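Pyocin S5 (Pseudomonas aeruginosa PAO1, PDB 6THK) is a bacteriocin imported into Pseudomonas aeruginosa cells, where it probably forms pores that depolarise the cytoplasmic membrane. Local coordinates at residues Y48-Y54 with S133-Y137; G123-E129 with R167-Y172; F438-E443 with V478-M482. The protein carries 1 engineered substitution. All blocks are in the same frame, centred on the assembly; numbering follows the deposited sequence.

Contact 1: residues Y48-Y54 with S133-Y137; sequences YLQKNIY and SLSIY
Ile53 of helix 42-87 lies against the first turn of helix 133-145, over Ser133, Ile136 and Tyr137. From its CB, which faces the Ser133 carbonyl, the side chain forks. With CG1 beside the backbone N (chi1 -71°), the CG2 methyl swings anti to it. There it sits 3.4 Å from Ser133 O and also touches Ile136 CG2. The other branch runs through CG1 to CD1, which ends 4.0 Å from Tyr137 CD1. A beta-branched residue suits this place because its two arms reach different neighbours at once. Leu49, one turn earlier, places CD2 3.7 Å from Tyr137 CB, while Tyr48 brings CE1 to 3.8 Å from Tyr137 CE1, the two ring planes being 78° apart. At the other end small Ser133 lets the backbones come close, its CB 3.9 Å from Tyr54 CB. The segments cross at 67°, and a wider pi-type turn at 50-54 lets Leu49 O accept from the amides of both Ile53 and Tyr54. The two helices are therefore joined by van der Waals contact of apolar groups, while the polar ends of the two tyrosines bond to other parts of the chain, Tyr48 OH to Gln158 and Tyr137 OH, weakly, to Arg45.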
loop_
_atom_site.group_PDB
_atom_site.type_symbol
_atom_site.label_atom_id
_atom_site.label_comp_id
_atom_site.label_asym_id
_atom_site.label_seq_id
_atom_site.Cartn_x
_atom_site.Cartn_y
_atom_site.Cartn_z
ATOM N N TYR A 48 27.328 49.754 77.889
ATOM C CA TYR A 48 26.284 48.751 77.650
ATOM C C TYR A 48 25.936 48.683 76.153
ATOM O O TYR A 48 25.974 47.594 75.586
ATOM C CB TYR A 48 25.020 49.004 78.508
ATOM C CG TYR A 48 23.886 48.038 78.194
ATOM C CD1 TYR A 48 22.974 48.306 77.169
ATOM C CD2 TYR A 48 23.752 46.840 78.890
ATOM C CE1 TYR A 48 21.964 47.403 76.847
ATOM C CE2 TYR A 48 22.757 45.919 78.559
ATOM C CZ TYR A 48 21.858 46.210 77.546
ATOM O OH TYR A 48 20.847 45.320 77.269
ATOM N N LEU A 49 25.636 49.845 75.517
ATOM C CA LEU A 49 25.298 49.920 74.091
ATOM C C LEU A 49 26.415 49.337 73.212
ATOM O O LEU A 49 26.116 48.606 72.267
ATOM C CB LEU A 49 24.975 51.366 73.646
ATOM C CG LEU A 49 23.717 52.050 74.206
ATOM C CD1 LEU A 49 23.614 53.480 73.715
ATOM C CD2 LEU A 49 22.462 51.301 73.853
ATOM N N GLN A 50 27.695 49.654 73.519
ATOM C CA GLN A 50 28.836 49.139 72.754
ATOM C C GLN A 50 28.996 47.638 72.910
ATOM O O GLN A 50 29.052 46.938 71.911
ATOM C CB GLN A 50 30.148 49.836 73.130
ATOM C CG GLN A 50 30.333 51.196 72.478
ATOM C CD GLN A 50 31.694 51.760 72.775
ATOM O OE1 GLN A 50 32.161 51.758 73.912
ATOM N NE2 GLN A 50 32.353 52.279 71.763
ATOM N N LYS A 51 29.052 47.143 74.155
ATOM C CA LYS A 51 29.251 45.728 74.459
ATOM C C LYS A 51 28.121 44.807 74.001
ATOM O O LYS A 51 28.404 43.720 73.505
ATOM C CB LYS A 51 29.502 45.547 75.973
ATOM C CG LYS A 51 29.940 44.142 76.399
ATOM C CD LYS A 51 29.846 43.916 77.912
ATOM C CE LYS A 51 28.495 43.423 78.391
ATOM N NZ LYS A 51 28.251 41.996 78.037
ATOM N N ASN A 52 26.859 45.208 74.231
ATOM C CA ASN A 52 25.677 44.378 74.021
ATOM C C ASN A 52 24.966 44.562 72.691
ATOM O O ASN A 52 24.272 43.642 72.256
ATOM C CB ASN A 52 24.689 44.578 75.175
ATOM C CG ASN A 52 25.282 44.264 76.531
ATOM O OD1 ASN A 52 25.291 43.116 76.980
ATOM N ND2 ASN A 52 25.847 45.268 77.187
ATOM N N ILE A 53 25.106 45.737 72.063
ATOM C CA ILE A 53 24.442 46.014 70.804
ATOM C C ILE A 53 25.460 46.253 69.659
ATOM O O ILE A 53 25.490 45.436 68.747
ATOM C CB ILE A 53 23.358 47.140 70.939
ATOM C CG1 ILE A 53 22.117 46.647 71.724
ATOM C CG2 ILE A 53 22.897 47.645 69.577
ATOM C CD1 ILE A 53 22.027 47.036 73.157
ATOM N N TYR A 54 26.270 47.324 69.680
ATOM C CA TYR A 54 27.168 47.639 68.562
ATOM C C TYR A 54 28.209 46.557 68.226
ATOM O O TYR A 54 28.289 46.167 67.067
ATOM C CB TYR A 54 27.865 48.997 68.735
ATOM C CG TYR A 54 28.445 49.546 67.443
ATOM C CD1 TYR A 54 29.725 49.187 67.018
ATOM C CD2 TYR A 54 27.715 50.426 66.644
ATOM C CE1 TYR A 54 30.255 49.673 65.821
ATOM C CE2 TYR A 54 28.250 50.947 65.463
ATOM C CZ TYR A 54 29.523 50.573 65.060
ATOM O OH TYR A 54 30.059 51.080 63.900
ATOM N N SER A 133 23.455 52.179 67.461
ATOM C CA SER A 133 23.290 51.226 68.568
ATOM C C SER A 133 22.111 51.598 69.486
ATOM O O SER A 133 21.507 50.706 70.080
ATOM C CB SER A 133 24.587 51.069 69.359
ATOM O OG SER A 133 25.244 52.303 69.594
ATOM N N LEU A 134 21.747 52.902 69.547
ATOM C CA LEU A 134 20.624 53.395 70.348
ATOM C C LEU A 134 19.308 53.094 69.649
ATOM O O LEU A 134 18.345 52.719 70.316
ATOM C CB LEU A 134 20.762 54.904 70.675
ATOM C CG LEU A 134 19.647 55.543 71.516
ATOM C CD1 LEU A 134 19.663 55.039 72.962
ATOM C CD2 LEU A 134 19.714 57.050 71.462
ATOM N N SER A 135 19.265 53.248 68.315
ATOM C CA SER A 135 18.086 52.937 67.512
ATOM C C SER A 135 17.720 51.461 67.734
ATOM O O SER A 135 16.589 51.176 68.112
ATOM C CB SER A 135 18.356 53.218 66.034
ATOM O OG SER A 135 17.331 52.692 65.205
ATOM N N ILE A 136 18.712 50.550 67.612
ATOM C CA ILE A 136 18.534 49.116 67.823
ATOM C C ILE A 136 18.046 48.840 69.241
ATOM O O ILE A 136 17.096 48.075 69.424
ATOM C CB ILE A 136 19.810 48.309 67.445
ATOM C CG1 ILE A 136 20.139 48.466 65.935
ATOM C CG2 ILE A 136 19.627 46.835 67.803
ATOM C CD1 ILE A 136 21.500 47.996 65.481
ATOM N N TYR A 137 18.664 49.493 70.235
ATOM C CA TYR A 137 18.290 49.338 71.636
ATOM C C TYR A 137 16.826 49.689 71.904
ATOM O O TYR A 137 16.140 48.932 72.594
ATOM C CB TYR A 137 19.219 50.163 72.528
ATOM C CG TYR A 137 18.806 50.200 73.984
ATOM C CD1 TYR A 137 19.052 49.119 74.827
ATOM C CD2 TYR A 137 18.180 51.322 74.525
ATOM C CE1 TYR A 137 18.689 49.154 76.176
ATOM C CE2 TYR A 137 17.794 51.360 75.865
ATOM C CZ TYR A 137 18.055 50.276 76.688
ATOM O OH TYR A 137 17.705 50.319 78.014
#

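Contact 2: residues G123-E129 with R167-Y172; sequences GPFIDYE and RAVAYY. With ZN (zinc ion), chain F.
Asp127 and Glu129 bind a zinc ion in front of Tyr171 and Tyr172 of helix 157-212. Asp127 OD1 lies 2.1 Å from the zinc, and Glu129 grips it with both carboxylate oxygens, OE2 at 2.0 Å. Acidic side chains suit the cation, and the tyrosines behind them supply hydroxyls for the same oxygens. Tyr172 OH donates to Glu129 OE1 at 3.2 Å, and the carboxylate oxygen receives it on its anti lone pair, the one away from OE2. Tyr171 OH lies 2.8 Å from Asp127 OD1, a weak bond that is not settled because its one proton could go to another acceptor; a water that donates to Glu129 OE1 also bonds to this hydroxyl.

Further out, the rings hold one another. Phe125 turns its edge to Tyr171, and Tyr128, whose chi1 of -53° sets CG anti to the carbonyl carbon, runs past Tyr171 in the opposite direction. Ala168 CB packs over one face of the Tyr128 ring, 3.9 Å from its centroid, a CH-pi contact for which a small residue leaves room. Beyond the rings, Arg167 bends at chi3 (69°) to point NH1 and NH2 end-on at a single atom, Pro124 O, each at 2.8 Å. Gly123, with no side chain, lets its backbone lie directly over one guanidinium face, and Tyr128 OH lies over the opposite one. Glu164 forms a salt bridge with Arg167 NH2, and Phe120 O accepts from NH1.

The whole is an aromatic cluster of Phe125, Tyr128, Tyr171 and Tyr172, clamped by arginine at one end and backing a carboxylate zinc site at the other, where an interhelical loop lies on a long helix.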
loop_
_atom_site.group_PDB
_atom_site.type_symbol
_atom_site.label_atom_id
_atom_site.label_comp_id
_atom_site.label_asym_id
_atom_site.label_seq_id
_atom_site.Cartn_x
_atom_site.Cartn_y
_atom_site.Cartn_z
ATOM N N GLY A 123 9.785 38.839 64.413
ATOM C CA GLY A 123 9.911 40.205 64.912
ATOM C C GLY A 123 9.868 41.272 63.831
ATOM O O GLY A 123 9.791 40.943 62.643
ATOM N N PRO A 124 9.959 42.545 64.196
ATOM C CA PRO A 124 9.920 43.623 63.198
ATOM C C PRO A 124 11.199 43.742 62.375
ATOM O O PRO A 124 12.222 43.189 62.754
ATOM C CB PRO A 124 9.735 44.875 64.050
ATOM C CG PRO A 124 10.361 44.527 65.348
ATOM C CD PRO A 124 10.081 43.068 65.561
ATOM N N PHE A 125 11.129 44.467 61.263
ATOM C CA PHE A 125 12.278 44.653 60.393
ATOM C C PHE A 125 13.209 45.765 60.873
ATOM O O PHE A 125 12.842 46.946 60.888
ATOM C CB PHE A 125 11.866 44.849 58.925
ATOM C CG PHE A 125 13.029 45.181 58.023
ATOM C CD1 PHE A 125 14.092 44.297 57.877
ATOM C CD2 PHE A 125 13.085 46.392 57.355
ATOM C CE1 PHE A 125 15.196 44.626 57.085
ATOM C CE2 PHE A 125 14.176 46.712 56.542
ATOM C CZ PHE A 125 15.227 45.827 56.413
ATOM N N ILE A 126 14.429 45.374 61.224
ATOM C CA ILE A 126 15.456 46.307 61.645
ATOM C C ILE A 126 16.630 46.153 60.669
ATOM O O ILE A 126 17.208 45.065 60.586
ATOM C CB ILE A 126 15.871 46.092 63.142
ATOM C CG1 ILE A 126 14.639 45.887 64.072
ATOM C CG2 ILE A 126 16.763 47.243 63.635
ATOM C CD1 ILE A 126 14.931 45.301 65.443
ATOM N N ASP A 127 16.965 47.217 59.905
ATOM C CA ASP A 127 18.089 47.167 58.973
ATOM C C ASP A 127 19.322 47.513 59.781
ATOM O O ASP A 127 19.777 48.658 59.759
ATOM C CB ASP A 127 17.893 48.141 57.794
ATOM C CG ASP A 127 18.535 47.683 56.495
ATOM O OD1 ASP A 127 18.623 46.449 56.273
ATOM O OD2 ASP A 127 18.883 48.551 55.670
ATOM N N TYR A 128 19.838 46.501 60.512
ATOM C CA TYR A 128 20.946 46.546 61.471
ATOM C C TYR A 128 22.127 47.424 61.070
ATOM O O TYR A 128 22.551 48.264 61.872
ATOM C CB TYR A 128 21.431 45.132 61.820
ATOM C CG TYR A 128 20.324 44.219 62.282
ATOM C CD1 TYR A 128 19.775 44.343 63.555
ATOM C CD2 TYR A 128 19.814 43.235 61.444
ATOM C CE1 TYR A 128 18.738 43.513 63.978
ATOM C CE2 TYR A 128 18.763 42.414 61.849
ATOM C CZ TYR A 128 18.244 42.542 63.123
ATOM O OH TYR A 128 17.223 41.723 63.522
ATOM N N GLU A 129 22.636 47.252 59.844
ATOM C CA GLU A 129 23.785 47.990 59.306
ATOM C C GLU A 129 23.561 49.507 59.223
ATOM O O GLU A 129 24.523 50.266 59.326
ATOM C CB GLU A 129 24.227 47.399 57.931
ATOM C CG GLU A 129 23.619 48.007 56.667
ATOM C CD GLU A 129 22.573 47.199 55.924
ATOM O OE1 GLU A 129 22.157 46.135 56.437
ATOM O OE2 GLU A 129 22.167 47.636 54.823
ATOM N N ARG A 167 18.087 36.376 65.726
ATOM C CA ARG A 167 17.233 36.893 64.656
ATOM C C ARG A 167 18.030 37.776 63.672
ATOM O O ARG A 167 17.699 37.798 62.479
ATOM C CB ARG A 167 16.032 37.646 65.245
ATOM C CG ARG A 167 14.853 37.760 64.287
ATOM C CD ARG A 167 13.622 38.340 64.933
ATOM N NE ARG A 167 13.799 39.750 65.272
ATOM C CZ ARG A 167 13.451 40.759 64.480
ATOM N NH1 ARG A 167 12.911 40.524 63.291
ATOM N NH2 ARG A 167 13.641 42.010 64.873
ATOM N N ALA A 168 19.097 38.465 64.161
ATOM C CA ALA A 168 19.994 39.287 63.330
ATOM C C ALA A 168 20.819 38.378 62.406
ATOM O O ALA A 168 21.040 38.726 61.250
ATOM C CB ALA A 168 20.917 40.123 64.203
ATOM N N VAL A 169 21.253 37.205 62.920
ATOM C CA VAL A 169 21.986 36.196 62.145
ATOM C C VAL A 169 21.018 35.663 61.093
ATOM O O VAL A 169 21.348 35.709 59.906
ATOM C CB VAL A 169 22.587 35.077 63.040
ATOM C CG1 VAL A 169 22.975 33.850 62.225
ATOM C CG2 VAL A 169 23.784 35.598 63.817
ATOM N N ALA A 170 19.790 35.261 61.525
ATOM C CA ALA A 170 18.702 34.789 60.659
ATOM C C ALA A 170 18.434 35.750 59.492
ATOM O O ALA A 170 18.312 35.278 58.357
ATOM C CB ALA A 170 17.433 34.587 61.472
ATOM N N TYR A 171 18.400 37.095 59.757
ATOM C CA TYR A 171 18.176 38.124 58.729
ATOM C C TYR A 171 19.240 38.100 57.631
ATOM O O TYR A 171 18.889 38.146 56.452
ATOM C CB TYR A 171 18.052 39.528 59.339
ATOM C CG TYR A 171 18.105 40.657 58.325
ATOM C CD1 TYR A 171 17.039 40.899 57.461
ATOM C CD2 TYR A 171 19.227 41.473 58.219
ATOM C CE1 TYR A 171 17.093 41.916 56.512
ATOM C CE2 TYR A 171 19.293 42.494 57.272
ATOM C CZ TYR A 171 18.217 42.723 56.430
ATOM O OH TYR A 171 18.275 43.737 55.500
ATOM N N TYR A 172 20.526 38.062 58.011
ATOM C CA TYR A 172 21.622 38.040 57.047
ATOM C C TYR A 172 21.794 36.659 56.394
ATOM O O TYR A 172 22.341 36.579 55.298
ATOM C CB TYR A 172 22.927 38.574 57.669
ATOM C CG TYR A 172 22.881 40.053 57.993
ATOM C CD1 TYR A 172 22.779 41.008 56.982
ATOM C CD2 TYR A 172 22.957 40.503 59.309
ATOM C CE1 TYR A 172 22.722 42.372 57.275
ATOM C CE2 TYR A 172 22.934 41.866 59.613
ATOM C CZ TYR A 172 22.804 42.796 58.593
ATOM O OH TYR A 172 22.746 44.136 58.881
HETATM ZN ZN ZN F . 20.517 46.519 55.263
HETATM O O HOH W 1 21.106 43.986 54.390
#

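Contact 3: residues F438-E443 with V478-M482; sequences FFVKIE and VTGAM
Phe439 and Met482 are brought together by their torsions: chi1 of -69° sets the phenylalanine CG anti to its carbonyl carbon, and the methionine chain bends at chi2 (75°) and again at chi3, so that the two side chains slide past each other in opposite directions. Met482 SD ends 3.6 Å from Phe439 CD1 and lies obliquely to the ring, 4.8 Å from its centroid, a Met-aromatic contact. The sulfur also lies beside Ile442, whose CD1 is doubtfully placed. A long, flexible thioether fits here because it can wind alongside the aromatic ring, and its terminal methyl continues toward Glu443 CB.

The far end of the Phe439 ring meets the last turn of helix 468-481. Its edge faces a backbone oxygen, with CE1 3.5 Å from Val478 O, so the slightly positive ring rim probably gains a little from the carbonyl. Ala481 CB, small enough to admit the ring, rests 4.1 Å from Phe439 CZ. Phe438 also leans against Val478, although the modelled closeness of that pair is doubtful.

Phe368 of helix 361-378 meets Phe439 edge-to-face, and Phe426 and Trp435 do the same to Phe438. The polar end of Glu443 turns to the backbone N of Ser361. The contact joins two helices of the pore-forming domain, an all-helical bundle in this family, in which a hydrophobic hairpin is buried among the other helices. The 438-443 segment belongs to the channel-forming colicin signature, and helices 451-464 and 468-481, largely within the predicted membrane-spanning region, are consistent with that hairpin.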
loop_
_atom_site.group_PDB
_atom_site.type_symbol
_atom_site.label_atom_id
_atom_site.label_comp_id
_atom_site.label_asym_id
_atom_site.label_seq_id
_atom_site.Cartn_x
_atom_site.Cartn_y
_atom_site.Cartn_z
ATOM N N PHE A 438 -6.446 -30.918 -58.708
ATOM C CA PHE A 438 -7.182 -30.477 -57.529
ATOM C C PHE A 438 -6.579 -31.005 -56.235
ATOM O O PHE A 438 -6.409 -30.282 -55.268
ATOM C CB PHE A 438 -8.649 -30.868 -57.567
ATOM C CG PHE A 438 -9.384 -30.471 -56.329
ATOM C CD1 PHE A 438 -9.783 -29.169 -56.144
ATOM C CD2 PHE A 438 -9.629 -31.386 -55.332
ATOM C CE1 PHE A 438 -10.444 -28.791 -54.996
ATOM C CE2 PHE A 438 -10.285 -31.019 -54.184
ATOM C CZ PHE A 438 -10.693 -29.718 -54.015
ATOM N N PHE A 439 -6.319 -32.307 -56.225
ATOM C CA PHE A 439 -5.767 -32.982 -55.062
ATOM C C PHE A 439 -4.397 -32.428 -54.734
ATOM O O PHE A 439 -4.050 -32.250 -53.573
ATOM C CB PHE A 439 -5.722 -34.494 -55.274
ATOM C CG PHE A 439 -7.076 -35.137 -55.298
ATOM C CD1 PHE A 439 -7.969 -34.929 -54.270
ATOM C CD2 PHE A 439 -7.462 -35.927 -56.355
ATOM C CE1 PHE A 439 -9.217 -35.507 -54.289
ATOM C CE2 PHE A 439 -8.710 -36.508 -56.383
ATOM C CZ PHE A 439 -9.588 -36.299 -55.348
ATOM N N VAL A 440 -3.618 -32.146 -55.770
ATOM C CA VAL A 440 -2.299 -31.578 -55.579
ATOM C C VAL A 440 -2.426 -30.210 -54.924
ATOM O O VAL A 440 -1.658 -29.873 -54.036
ATOM C CB VAL A 440 -1.555 -31.422 -56.911
ATOM C CG1 VAL A 440 -0.428 -30.419 -56.764
ATOM C CG2 VAL A 440 -1.019 -32.759 -57.376
ATOM N N LYS A 441 -3.390 -29.416 -55.371
ATOM C CA LYS A 441 -3.598 -28.105 -54.789
ATOM C C LYS A 441 -4.009 -28.197 -53.322
ATOM O O LYS A 441 -3.512 -27.444 -52.501
ATOM C CB LYS A 441 -4.637 -27.329 -55.599
ATOM C CG LYS A 441 -5.347 -26.233 -54.830
ATOM C CD LYS A 441 -4.774 -24.868 -55.155
ATOM C CE LYS A 441 -4.460 -24.096 -53.892
ATOM N NZ LYS A 441 -4.640 -22.635 -54.074
ATOM N N ILE A 442 -4.919 -29.107 -52.987
ATOM C CA ILE A 442 -5.323 -29.243 -51.589
ATOM C C ILE A 442 -4.193 -29.757 -50.709
ATOM O O ILE A 442 -3.990 -29.262 -49.613
ATOM C CB ILE A 442 -6.620 -30.055 -51.363
ATOM C CG1 ILE A 442 -6.836 -31.095 -52.446
ATOM C CG2 ILE A 442 -7.824 -29.137 -51.297
ATOM C CD1 ILE A 442 -8.147 -31.825 -52.288
ATOM N N GLU A 443 -3.429 -30.723 -51.207
ATOM C CA GLU A 443 -2.325 -31.263 -50.427
ATOM C C GLU A 443 -1.309 -30.180 -50.147
ATOM O O GLU A 443 -0.798 -30.071 -49.044
ATOM C CB GLU A 443 -1.641 -32.411 -51.166
ATOM C CG GLU A 443 -0.196 -32.627 -50.749
ATOM C CD GLU A 443 0.592 -33.416 -51.770
ATOM O OE1 GLU A 443 1.193 -32.792 -52.666
ATOM O OE2 GLU A 443 0.608 -34.659 -51.682
ATOM N N VAL A 478 -15.048 -35.645 -53.038
ATOM C CA VAL A 478 -13.705 -35.154 -53.276
ATOM C C VAL A 478 -12.932 -34.947 -51.953
ATOM O O VAL A 478 -11.780 -35.342 -51.839
ATOM C CB VAL A 478 -13.800 -33.886 -54.136
ATOM C CG1 VAL A 478 -12.763 -32.869 -53.753
ATOM C CG2 VAL A 478 -13.730 -34.232 -55.610
ATOM N N THR A 479 -13.582 -34.323 -50.973
ATOM C CA THR A 479 -13.055 -34.110 -49.602
ATOM C C THR A 479 -12.784 -35.480 -48.933
ATOM O O THR A 479 -11.745 -35.652 -48.308
ATOM C CB THR A 479 -14.068 -33.291 -48.787
ATOM O OG1 THR A 479 -14.260 -32.042 -49.437
ATOM C CG2 THR A 479 -13.654 -33.066 -47.347
ATOM N N GLY A 480 -13.730 -36.421 -49.079
ATOM C CA GLY A 480 -13.661 -37.772 -48.531
ATOM C C GLY A 480 -12.479 -38.583 -49.038
ATOM O O GLY A 480 -11.874 -39.317 -48.262
ATOM N N ALA A 481 -12.129 -38.456 -50.336
ATOM C CA ALA A 481 -10.954 -39.122 -50.946
ATOM C C ALA A 481 -9.639 -38.657 -50.278
ATOM O O ALA A 481 -8.631 -39.362 -50.299
ATOM C CB ALA A 481 -10.895 -38.809 -52.437
ATOM N N MET A 482 -9.672 -37.467 -49.680
ATOM C CA MET A 482 -8.526 -36.846 -49.028
ATOM C C MET A 482 -8.417 -37.241 -47.552
ATOM O O MET A 482 -7.444 -36.873 -46.884
ATOM C CB MET A 482 -8.669 -35.331 -49.157
ATOM C CG MET A 482 -7.369 -34.632 -49.307
ATOM S SD MET A 482 -6.705 -34.842 -50.950
ATOM C CE MET A 482 -4.979 -35.026 -50.580
#

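From the N terminus, helix 42-87 runs out, the chain returns through helix 95-121, and contact 1 closes this excursion by setting helix 133-145 on residues 48-54. Contact 2 opens at 123-129, before that closure, and closes afterwards on helix 157-212, so the two loops cross. They also touch, Ile136 CD1 lying 3.8 Å from Tyr128 O, and together tie helix 42-87, helix 133-145 with the loop before it, and helix 157-212 at one end of the elongated molecule. Contact 3 follows in series, pinning helix 436-446 to the end of helix 468-481 inside the pore-forming domain. Its centre is about 152 Å from that of contact 1, on the opposite side of the chain's centre.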